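Local coordinates for protein putative fructose-bisphosphate aldolase (Coccidioides immitis, PDB 3PM6) that is a putative class II aldolase, a TIM-barrel protein that carries a zinc ion, at residues 16-21 with 53-58; 57-62 with 249-254; 62-67 with 95-100; 100-105 with 137-142. All blocks are in the same frame, centred on the assembly; numbering follows the deposited sequence.

Followed from the N terminus, the chain first lays helix 16-24 against the start of strand 54-58, the second strand of the TIM barrel; contact 1 closes that short loop. Contact 2 opens at the far end of the same strand, shares Leu57 and Leu58 with contact 1, and closes only at residues 249-254, where the eighth strand runs out. Contacts 3 and 4 fall within this long span and follow in series. Contact 3 joins helix 60-66 to helix 95-103, and contact 4, sharing Arg100, carries on from helix 95-103 to helix 126-141. Contact 1 seals one barrel end, contact 2 joins strand ends near the metal, and contacts 3 and 4 tie the helical coat.

Contact 1. Residues 16-21 with 53-58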
# COMPACT_ATOMS: atom_id res chain seq x y z
N LEU A 16 2.11 0.23 23.56
CA LEU A 16 2.58 0.65 24.90
C LEU A 16 3.96 0.13 25.31
O LEU A 16 4.81 0.91 25.77
CB LEU A 16 1.53 0.33 25.98
CG LEU A 16 0.16 1.02 25.89
CD1 LEU A 16 -0.64 0.70 27.12
CD2 LEU A 16 0.32 2.54 25.71
N PRO A 17 4.20 -1.19 25.20
CA PRO A 17 5.51 -1.67 25.67
C PRO A 17 6.69 -0.97 25.00
O PRO A 17 7.72 -0.74 25.65
CB PRO A 17 5.49 -3.17 25.32
CG PRO A 17 4.09 -3.53 25.21
CD PRO A 17 3.34 -2.31 24.75
N LEU A 18 6.57 -0.64 23.72
CA LEU A 18 7.67 -0.00 22.99
C LEU A 18 8.20 1.25 23.65
O LEU A 18 9.41 1.39 23.78
CB LEU A 18 7.30 0.30 21.53
CG LEU A 18 7.38 -0.78 20.45
CD1 LEU A 18 6.53 -2.02 20.79
CD2 LEU A 18 6.98 -0.24 19.08
N LEU A 19 7.30 2.16 24.07
CA LEU A 19 7.74 3.42 24.70
C LEU A 19 8.25 3.22 26.13
O LEU A 19 9.23 3.83 26.53
CB LEU A 19 6.64 4.49 24.69
CG LEU A 19 6.64 5.45 23.49
CD1 LEU A 19 6.03 4.79 22.27
CD2 LEU A 19 5.83 6.68 23.84
N THR A 20 7.58 2.34 26.86
CA THR A 20 8.01 1.89 28.16
C THR A 20 9.46 1.40 28.06
O THR A 20 10.31 1.86 28.76
CB THR A 20 7.10 0.72 28.61
OG1 THR A 20 5.77 1.22 28.81
CG2 THR A 20 7.62 0.05 29.88
N PHE A 21 9.71 0.45 27.15
CA PHE A 21 11.04 -0.15 27.01
C PHE A 21 12.08 0.91 26.60
O PHE A 21 13.17 0.95 27.17
CB PHE A 21 11.02 -1.29 25.98
CG PHE A 21 12.30 -2.08 25.95
CD1 PHE A 21 12.44 -3.23 26.73
CD2 PHE A 21 13.37 -1.66 25.16
CE1 PHE A 21 13.63 -3.96 26.70
CE2 PHE A 21 14.57 -2.39 25.13
CZ PHE A 21 14.70 -3.52 25.90
N PRO A 53 13.02 -1.67 16.81
CA PRO A 53 11.60 -1.41 16.86
C PRO A 53 11.31 -0.18 16.00
O PRO A 53 12.23 0.55 15.65
CB PRO A 53 11.39 -1.06 18.32
CG PRO A 53 12.70 -0.41 18.72
CD PRO A 53 13.66 -1.37 18.10
N ALA A 54 10.04 0.02 15.63
CA ALA A 54 9.64 1.18 14.83
C ALA A 54 8.15 1.36 14.93
O ALA A 54 7.47 0.50 15.44
CB ALA A 54 10.03 1.02 13.32
N MET A 55 7.65 2.49 14.45
CA MET A 55 6.23 2.66 14.31
C MET A 55 5.98 3.20 12.92
O MET A 55 6.75 4.02 12.41
CB MET A 55 5.67 3.61 15.38
CG MET A 55 5.65 3.03 16.78
SD MET A 55 4.97 4.22 18.03
CE MET A 55 4.94 3.11 19.45
N ILE A 56 4.90 2.73 12.32
CA ILE A 56 4.49 3.26 11.02
C ILE A 56 3.38 4.30 11.35
O ILE A 56 2.41 3.97 12.04
CB ILE A 56 3.96 2.11 10.09
CG1 ILE A 56 5.06 1.08 9.77
CG2 ILE A 56 3.29 2.65 8.82
CD1 ILE A 56 4.55 -0.12 9.03
N LEU A 57 3.55 5.54 10.88
CA LEU A 57 2.53 6.56 11.09
C LEU A 57 1.74 6.84 9.83
O LEU A 57 2.32 7.05 8.78
CB LEU A 57 3.16 7.85 11.65
CG LEU A 57 3.35 7.86 13.17
CD1 LEU A 57 4.25 6.64 13.61
CD2 LEU A 57 3.99 9.15 13.62
N LEU A 58 0.42 6.85 9.92
CA LEU A 58 -0.41 7.27 8.80
C LEU A 58 -1.14 8.55 9.19
O LEU A 58 -1.39 8.76 10.37
CB LEU A 58 -1.39 6.16 8.41
CG LEU A 58 -0.79 4.89 7.78
CD1 LEU A 58 -1.90 3.87 7.71
CD2 LEU A 58 -0.24 5.17 6.33
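Leu18 and Met55 point at each other end to end, while Leu19 crosses the same methionine at about a right angle, and the CE methyl of Met55 is where the three meet. Beyond CG the methionine is fully extended (chi2 180°), which carries its thioether from strand 54-58 out to the helix. There CE lies 3.9 Å from Leu18 CD2 and 3.5 Å from Leu19 CD1. The second distance is shorter than ordinary carbon-carbon contact, and the crossing leucine is therefore tightly packed against the methyl. Leu18 reaches the strand backbone as well, its CD2 resting 3.7 Å from the carbonyl oxygen of Ala54. The axes of the short helix and strand segments pass 10.3 Å apart, a gap bridged by the side chains of Leu18, Leu19 and Met55.

The geometry belongs to the N-terminal mouth of the TIM barrel, where the strands begin. Met55 and Leu57 face inward, and helix 16-24, which precedes the first strand, covers that entrance. Around the junction, Ile29 of the first strand touches Leu18 and Met55, and Lys247 of the last strand touches Leu19 and Met55.

All the touching residues are buried and the meeting groups are apolar apart from one carbonyl, so the helix is seated here by close fit and by exclusion of water rather than by directed bonds.

Contact 2. Residues 57-62 with 249-254; sequences LLFPWA and NVNRAV
Leu57 and Asn249 supply the close-packed part of this contact. The two side chains cross at about a right angle, and the CD2 methyl of Leu57 sits over the flat of the asparagine amide, 3.8 Å from both Asn249 CG and Asn249 ND2, with OD1 hardly farther.

Two residues further along both segments, Phe59 approaches Asn251 at the ring edge: its CZ is 3.8 Å from Asn251 ND2, near the plane of the ring, with ring and amide planes 55° apart. With chi1 at -177°, CG lies opposite the backbone nitrogen and the Asn251 amide is carried toward the ring. Both amides have their polar partners outside the two segments, Asn249 OD1 accepting a hydrogen bond from Lys247 and Asn251 OD1 one from Asn255, while Asn251 ND2 is bonded to Tyr35 and Glu158, leaving the phenylalanine as a side wall.

These residues stand where the second and eighth strands of the TIM barrel end, with the first strand between them. This is the metal end of the barrel: the zinc ion, held by His91, His196 and His227, lies about 4 Å from the side chain of Asn249.

Past this point the packing gives way. The two segments turn into separate helices that diverge, and residues 60-62 make no contact with residues 252-254. Trp61 looks instead to the second subunit, where its NE1 bonds Glu276 of that chain.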
# COMPACT_ATOMS: atom_id res chain seq x y z
N LEU A 57 3.55 5.54 10.88
CA LEU A 57 2.53 6.56 11.09
C LEU A 57 1.74 6.84 9.83
O LEU A 57 2.32 7.05 8.78
CB LEU A 57 3.16 7.85 11.65
CG LEU A 57 3.35 7.86 13.17
CD1 LEU A 57 4.25 6.64 13.61
CD2 LEU A 57 3.99 9.15 13.62
N LEU A 58 0.42 6.85 9.92
CA LEU A 58 -0.41 7.27 8.80
C LEU A 58 -1.14 8.55 9.19
O LEU A 58 -1.39 8.76 10.37
CB LEU A 58 -1.39 6.16 8.41
CG LEU A 58 -0.79 4.89 7.78
CD1 LEU A 58 -1.90 3.87 7.71
CD2 LEU A 58 -0.24 5.17 6.33
N PHE A 59 -1.47 9.41 8.20
CA PHE A 59 -2.29 10.60 8.47
C PHE A 59 -3.76 10.26 8.19
O PHE A 59 -4.04 9.20 7.59
CB PHE A 59 -1.85 11.79 7.61
CG PHE A 59 -0.47 12.27 7.92
CD1 PHE A 59 -0.12 12.67 9.21
CD2 PHE A 59 0.49 12.32 6.93
CE1 PHE A 59 1.18 13.09 9.50
CE2 PHE A 59 1.79 12.76 7.24
CZ PHE A 59 2.11 13.15 8.51
N PRO A 60 -4.71 11.12 8.65
CA PRO A 60 -6.10 10.86 8.28
C PRO A 60 -6.31 10.74 6.77
O PRO A 60 -7.23 10.05 6.31
CB PRO A 60 -6.86 12.10 8.84
CG PRO A 60 -6.08 12.47 10.08
CD PRO A 60 -4.62 11.95 9.86
N TRP A 61 -5.47 11.45 6.02
CA TRP A 61 -5.47 11.35 4.57
C TRP A 61 -5.40 9.92 4.03
O TRP A 61 -5.94 9.65 2.96
CB TRP A 61 -4.29 12.14 3.96
CG TRP A 61 -4.16 11.89 2.49
CD1 TRP A 61 -4.83 12.52 1.48
CD2 TRP A 61 -3.33 10.90 1.86
NE1 TRP A 61 -4.46 12.00 0.26
CE2 TRP A 61 -3.54 11.00 0.46
CE3 TRP A 61 -2.41 9.94 2.34
CZ2 TRP A 61 -2.87 10.18 -0.48
CZ3 TRP A 61 -1.75 9.13 1.42
CH2 TRP A 61 -1.98 9.26 0.02
N ALA A 62 -4.73 9.02 4.75
CA ALA A 62 -4.60 7.66 4.28
C ALA A 62 -5.97 6.96 4.27
O ALA A 62 -6.25 6.14 3.39
CB ALA A 62 -3.60 6.88 5.13
N ASN A 249 9.00 11.34 16.07
CA ASN A 249 8.27 11.42 14.82
C ASN A 249 9.10 12.05 13.72
O ASN A 249 9.70 13.13 13.92
CB ASN A 249 6.99 12.28 14.96
CG ASN A 249 5.92 11.59 15.81
OD1 ASN A 249 6.19 10.57 16.47
ND2 ASN A 249 4.71 12.12 15.80
N VAL A 250 9.00 11.46 12.54
CA VAL A 250 9.76 11.88 11.39
C VAL A 250 8.85 11.88 10.19
O VAL A 250 8.01 11.01 10.05
CB VAL A 250 10.90 10.88 11.12
CG1 VAL A 250 11.73 11.33 9.94
CG2 VAL A 250 11.78 10.76 12.35
N ASN A 251 9.03 12.84 9.31
CA ASN A 251 8.28 12.86 8.06
C ASN A 251 9.17 13.18 6.83
O ASN A 251 9.66 12.26 6.15
CB ASN A 251 7.07 13.81 8.16
CG ASN A 251 6.23 13.80 6.90
OD1 ASN A 251 6.53 13.03 5.99
ND2 ASN A 251 5.20 14.65 6.82
N ARG A 252 9.35 14.47 6.57
CA ARG A 252 10.15 15.00 5.45
C ARG A 252 11.55 14.37 5.32
O ARG A 252 12.01 14.11 4.19
CB ARG A 252 10.30 16.52 5.57
N ALA A 253 12.20 14.11 6.46
CA ALA A 253 13.53 13.51 6.46
C ALA A 253 13.52 12.25 5.61
O ALA A 253 14.51 11.93 4.91
CB ALA A 253 14.00 13.19 7.91
N VAL A 254 12.38 11.55 5.66
CA VAL A 254 12.23 10.29 4.95
C VAL A 254 11.58 10.51 3.59
O VAL A 254 12.15 10.13 2.57
CB VAL A 254 11.50 9.22 5.81
CG1 VAL A 254 11.15 7.97 4.96
CG2 VAL A 254 12.39 8.85 7.02

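Contact 3. Residues 62-67 with 95-100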
# COMPACT_ATOMS: atom_id res chain seq x y z
N ALA A 62 -4.73 9.02 4.75
CA ALA A 62 -4.60 7.66 4.28
C ALA A 62 -5.97 6.96 4.27
O ALA A 62 -6.25 6.14 3.39
CB ALA A 62 -3.60 6.88 5.13
N ILE A 63 -6.82 7.30 5.23
CA ILE A 63 -8.18 6.77 5.26
C ILE A 63 -9.04 7.53 4.22
O ILE A 63 -9.73 6.90 3.40
CB ILE A 63 -8.76 6.87 6.66
CG1 ILE A 63 -7.96 6.01 7.65
CG2 ILE A 63 -10.24 6.48 6.66
CD1 ILE A 63 -8.00 6.55 9.12
N GLN A 64 -8.96 8.88 4.22
CA GLN A 64 -9.68 9.73 3.24
C GLN A 64 -9.41 9.21 1.82
O GLN A 64 -10.33 9.08 1.03
CB GLN A 64 -9.24 11.22 3.37
CG GLN A 64 -9.93 12.00 4.52
CD GLN A 64 -9.14 13.23 5.10
OE1 GLN A 64 -8.26 13.86 4.44
NE2 GLN A 64 -9.48 13.57 6.34
N TYR A 65 -8.16 8.85 1.53
CA TYR A 65 -7.76 8.46 0.19
C TYR A 65 -8.03 6.98 -0.19
O TYR A 65 -8.52 6.73 -1.28
CB TYR A 65 -6.29 8.82 -0.05
CG TYR A 65 -5.59 8.11 -1.21
CD1 TYR A 65 -5.83 8.48 -2.54
CD2 TYR A 65 -4.66 7.11 -0.97
CE1 TYR A 65 -5.18 7.86 -3.59
CE2 TYR A 65 -3.97 6.49 -2.01
CZ TYR A 65 -4.24 6.86 -3.31
OH TYR A 65 -3.60 6.22 -4.34
N ALA A 66 -7.70 6.04 0.69
CA ALA A 66 -7.70 4.61 0.36
C ALA A 66 -8.60 3.79 1.27
O ALA A 66 -8.48 2.55 1.34
CB ALA A 66 -6.27 4.07 0.40
N ASP A 67 -9.51 4.47 1.97
CA ASP A 67 -10.43 3.83 2.92
C ASP A 67 -9.65 2.95 3.89
O ASP A 67 -8.90 3.48 4.70
CB ASP A 67 -11.56 3.09 2.19
CG ASP A 67 -12.46 4.04 1.40
OD1 ASP A 67 -12.94 5.03 2.00
OD2 ASP A 67 -12.68 3.80 0.19
N PRO A 95 -12.64 14.81 15.63
CA PRO A 95 -13.28 13.75 16.42
C PRO A 95 -13.94 12.63 15.56
O PRO A 95 -13.81 11.43 15.87
CB PRO A 95 -14.32 14.52 17.24
CG PRO A 95 -13.65 15.83 17.46
CD PRO A 95 -12.95 16.15 16.17
N GLU A 96 -14.62 13.03 14.48
CA GLU A 96 -15.28 12.08 13.58
C GLU A 96 -14.30 11.10 12.93
O GLU A 96 -14.57 9.90 12.83
CB GLU A 96 -16.09 12.82 12.50
N ILE A 97 -13.15 11.60 12.51
CA ILE A 97 -12.15 10.74 11.90
C ILE A 97 -11.50 9.78 12.90
O ILE A 97 -11.08 8.68 12.56
CB ILE A 97 -11.07 11.57 11.19
CG1 ILE A 97 -11.58 11.97 9.80
CG2 ILE A 97 -9.83 10.74 10.96
CD1 ILE A 97 -12.60 13.09 9.78
N ILE A 98 -11.39 10.22 14.14
CA ILE A 98 -10.77 9.41 15.18
C ILE A 98 -11.67 8.19 15.44
O ILE A 98 -11.20 7.04 15.44
CB ILE A 98 -10.50 10.29 16.43
CG1 ILE A 98 -9.33 11.24 16.12
CG2 ILE A 98 -10.22 9.45 17.69
CD1 ILE A 98 -9.09 12.34 17.15
N LYS A 99 -12.96 8.43 15.60
CA LYS A 99 -13.90 7.34 15.84
C LYS A 99 -13.93 6.42 14.64
O LYS A 99 -13.97 5.22 14.79
CB LYS A 99 -15.29 7.88 16.08
CG LYS A 99 -15.39 8.75 17.25
CD LYS A 99 -16.55 9.71 17.00
CE LYS A 99 -16.80 10.50 18.23
NZ LYS A 99 -17.12 9.55 19.32
N ARG A 100 -13.88 6.99 13.44
CA ARG A 100 -13.89 6.18 12.23
C ARG A 100 -12.64 5.28 12.19
O ARG A 100 -12.72 4.07 11.90
CB ARG A 100 -13.97 7.06 10.99
CG ARG A 100 -14.03 6.27 9.66
CD ARG A 100 -13.77 7.17 8.43
NE ARG A 100 -13.73 6.37 7.21
CZ ARG A 100 -13.76 6.86 5.97
NH1 ARG A 100 -13.73 6.04 4.93
NH2 ARG A 100 -13.82 8.17 5.75
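Asp67 OD1 receives Arg100 NH1 at 3.2 Å, a salt bridge whose hydrogen bond is weak, for the N-H...O angle is just 122°. OD1 stands at the guanidinium edge, near its plane, yet the two flat groups are turned 34° from each other, so the attraction probably rests more on charge than on a straight bond. Arg100 gets there as an extended rod: with CG trans to the backbone nitrogen (chi1 -179°), the chain from CG to NE runs straight across from helix 95-103 to the end of helix 60-66.

Ile63 runs past it in the opposite direction. Its CG2 methyl lies 3.5 Å above the guanidinium plane, over the centre, and shields one face of the charged group while Asp67 takes the edge. Beside this pair Gln64 makes a looser touch, NE2 to Ile97 CG1 at 4.4 Å. Tyr65, on another side of the same short helix, bonds Thr279 of the second subunit.

A methyl over one face of the arginine and a carboxylate at its edge tie these two neighbouring helices at the surface of the outer layer of the TIM barrel, one helix following the second strand and the other the third.

Contact 4. Residues 100-105 with 137-142; sequences RAADLS and VAYCNA
In the helical coat of the TIM barrel, helix 95-103, which follows the third strand, packs beside helix 126-141, which follows the fourth, and Ala102, Asp103, Tyr139 and Cys140 make the junction. The backbones come very near: the CA atoms of Ala102 and Cys140 are 5.8 Å apart, a closeness that the small alanine side chain allows. Its CB lies in the plane of the Tyr139 ring, at the edge, 4.0 Å from CE2. On the inner side the same methyl meets Cys140 SG more loosely, at 4.4 Å, and Ile117 of the fourth strand touches both residues.

Toward solvent the contact turns polar. Tyr139 takes a first torsion of -166°, placing its ring trans to the backbone N and sending the phenol across to the neighbouring helix. There Tyr139 OH donates to Asp103 OD1 over 2.6 Å, meeting the syn lone pair of that oxygen, on the side of OD2. The carboxylate and ring planes are 49° apart. Lys99 and Arg143 each make a cation-pi contact with the tyrosine ring, and Arg143 forms a long, weak ion pair with the aspartate.

A short bond from a phenol to a carboxylate, with Arg143 at longer range, is consistent with an ionised Asp103; the tyrosine hydroxyl thus joins the helices at their exposed margin, while alanine and cysteine fill the interior side.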
# COMPACT_ATOMS: atom_id res chain seq x y z
N ARG A 100 -13.88 6.99 13.44
CA ARG A 100 -13.89 6.18 12.23
C ARG A 100 -12.64 5.28 12.19
O ARG A 100 -12.72 4.07 11.90
CB ARG A 100 -13.97 7.06 10.99
CG ARG A 100 -14.03 6.27 9.66
CD ARG A 100 -13.77 7.17 8.43
NE ARG A 100 -13.73 6.37 7.21
CZ ARG A 100 -13.76 6.86 5.97
NH1 ARG A 100 -13.73 6.04 4.93
NH2 ARG A 100 -13.82 8.17 5.75
N ALA A 101 -11.49 5.86 12.51
CA ALA A 101 -10.26 5.06 12.61
C ALA A 101 -10.34 4.01 13.73
O ALA A 101 -9.90 2.88 13.56
CB ALA A 101 -9.04 5.95 12.79
N ALA A 102 -10.87 4.39 14.88
CA ALA A 102 -10.91 3.52 16.06
C ALA A 102 -11.87 2.32 15.85
O ALA A 102 -11.64 1.24 16.40
CB ALA A 102 -11.31 4.31 17.30
N ASP A 103 -12.92 2.54 15.04
CA ASP A 103 -13.87 1.50 14.62
C ASP A 103 -13.24 0.44 13.70
O ASP A 103 -13.75 -0.67 13.59
CB ASP A 103 -15.10 2.13 13.94
CG ASP A 103 -15.97 2.95 14.90
OD1 ASP A 103 -15.85 2.83 16.13
OD2 ASP A 103 -16.80 3.73 14.40
N LEU A 104 -12.12 0.77 13.06
CA LEU A 104 -11.43 -0.20 12.22
C LEU A 104 -10.96 -1.47 12.95
O LEU A 104 -10.81 -2.53 12.33
CB LEU A 104 -10.25 0.45 11.48
CG LEU A 104 -10.62 1.42 10.36
CD1 LEU A 104 -9.39 2.19 9.86
CD2 LEU A 104 -11.31 0.69 9.21
N SER A 105 -10.71 -1.37 14.26
CA SER A 105 -10.35 -2.52 15.10
C SER A 105 -11.50 -2.99 15.99
O SER A 105 -12.42 -3.66 15.52
CB SER A 105 -9.12 -2.22 15.97
OG SER A 105 -9.05 -0.85 16.36
N VAL A 137 -10.32 9.71 24.15
CA VAL A 137 -9.49 8.70 24.77
C VAL A 137 -10.37 7.54 25.25
O VAL A 137 -10.02 6.36 25.07
CB VAL A 137 -8.70 9.29 25.95
CG1 VAL A 137 -8.19 8.19 26.88
CG2 VAL A 137 -7.54 10.18 25.43
N ALA A 138 -11.51 7.86 25.86
CA ALA A 138 -12.46 6.83 26.30
C ALA A 138 -12.86 5.96 25.12
O ALA A 138 -12.80 4.72 25.18
CB ALA A 138 -13.71 7.49 26.96
N TYR A 139 -13.23 6.61 24.01
CA TYR A 139 -13.68 5.90 22.83
C TYR A 139 -12.59 4.97 22.26
O TYR A 139 -12.88 3.83 21.86
CB TYR A 139 -14.15 6.91 21.78
CG TYR A 139 -14.95 6.31 20.65
CD1 TYR A 139 -16.37 6.35 20.66
CD2 TYR A 139 -14.30 5.70 19.57
CE1 TYR A 139 -17.12 5.79 19.58
CE2 TYR A 139 -15.02 5.15 18.50
CZ TYR A 139 -16.43 5.19 18.51
OH TYR A 139 -17.11 4.63 17.43
N CYS A 140 -11.36 5.45 22.21
CA CYS A 140 -10.24 4.65 21.74
C CYS A 140 -9.91 3.48 22.70
O CYS A 140 -9.63 2.36 22.28
CB CYS A 140 -9.00 5.55 21.57
SG CYS A 140 -9.13 6.78 20.24
N ASN A 141 -9.87 3.79 23.99
CA ASN A 141 -9.54 2.81 25.02
C ASN A 141 -10.54 1.63 25.01
O ASN A 141 -10.13 0.46 25.01
CB ASN A 141 -9.53 3.47 26.40
CG ASN A 141 -8.30 4.32 26.64
OD1 ASN A 141 -7.42 4.46 25.77
ND2 ASN A 141 -8.21 4.88 27.86
N ALA A 142 -11.83 1.95 24.95
CA ALA A 142 -12.90 0.94 24.76
C ALA A 142 -12.57 -0.06 23.66
O ALA A 142 -13.06 -1.18 23.70
CB ALA A 142 -14.23 1.60 24.47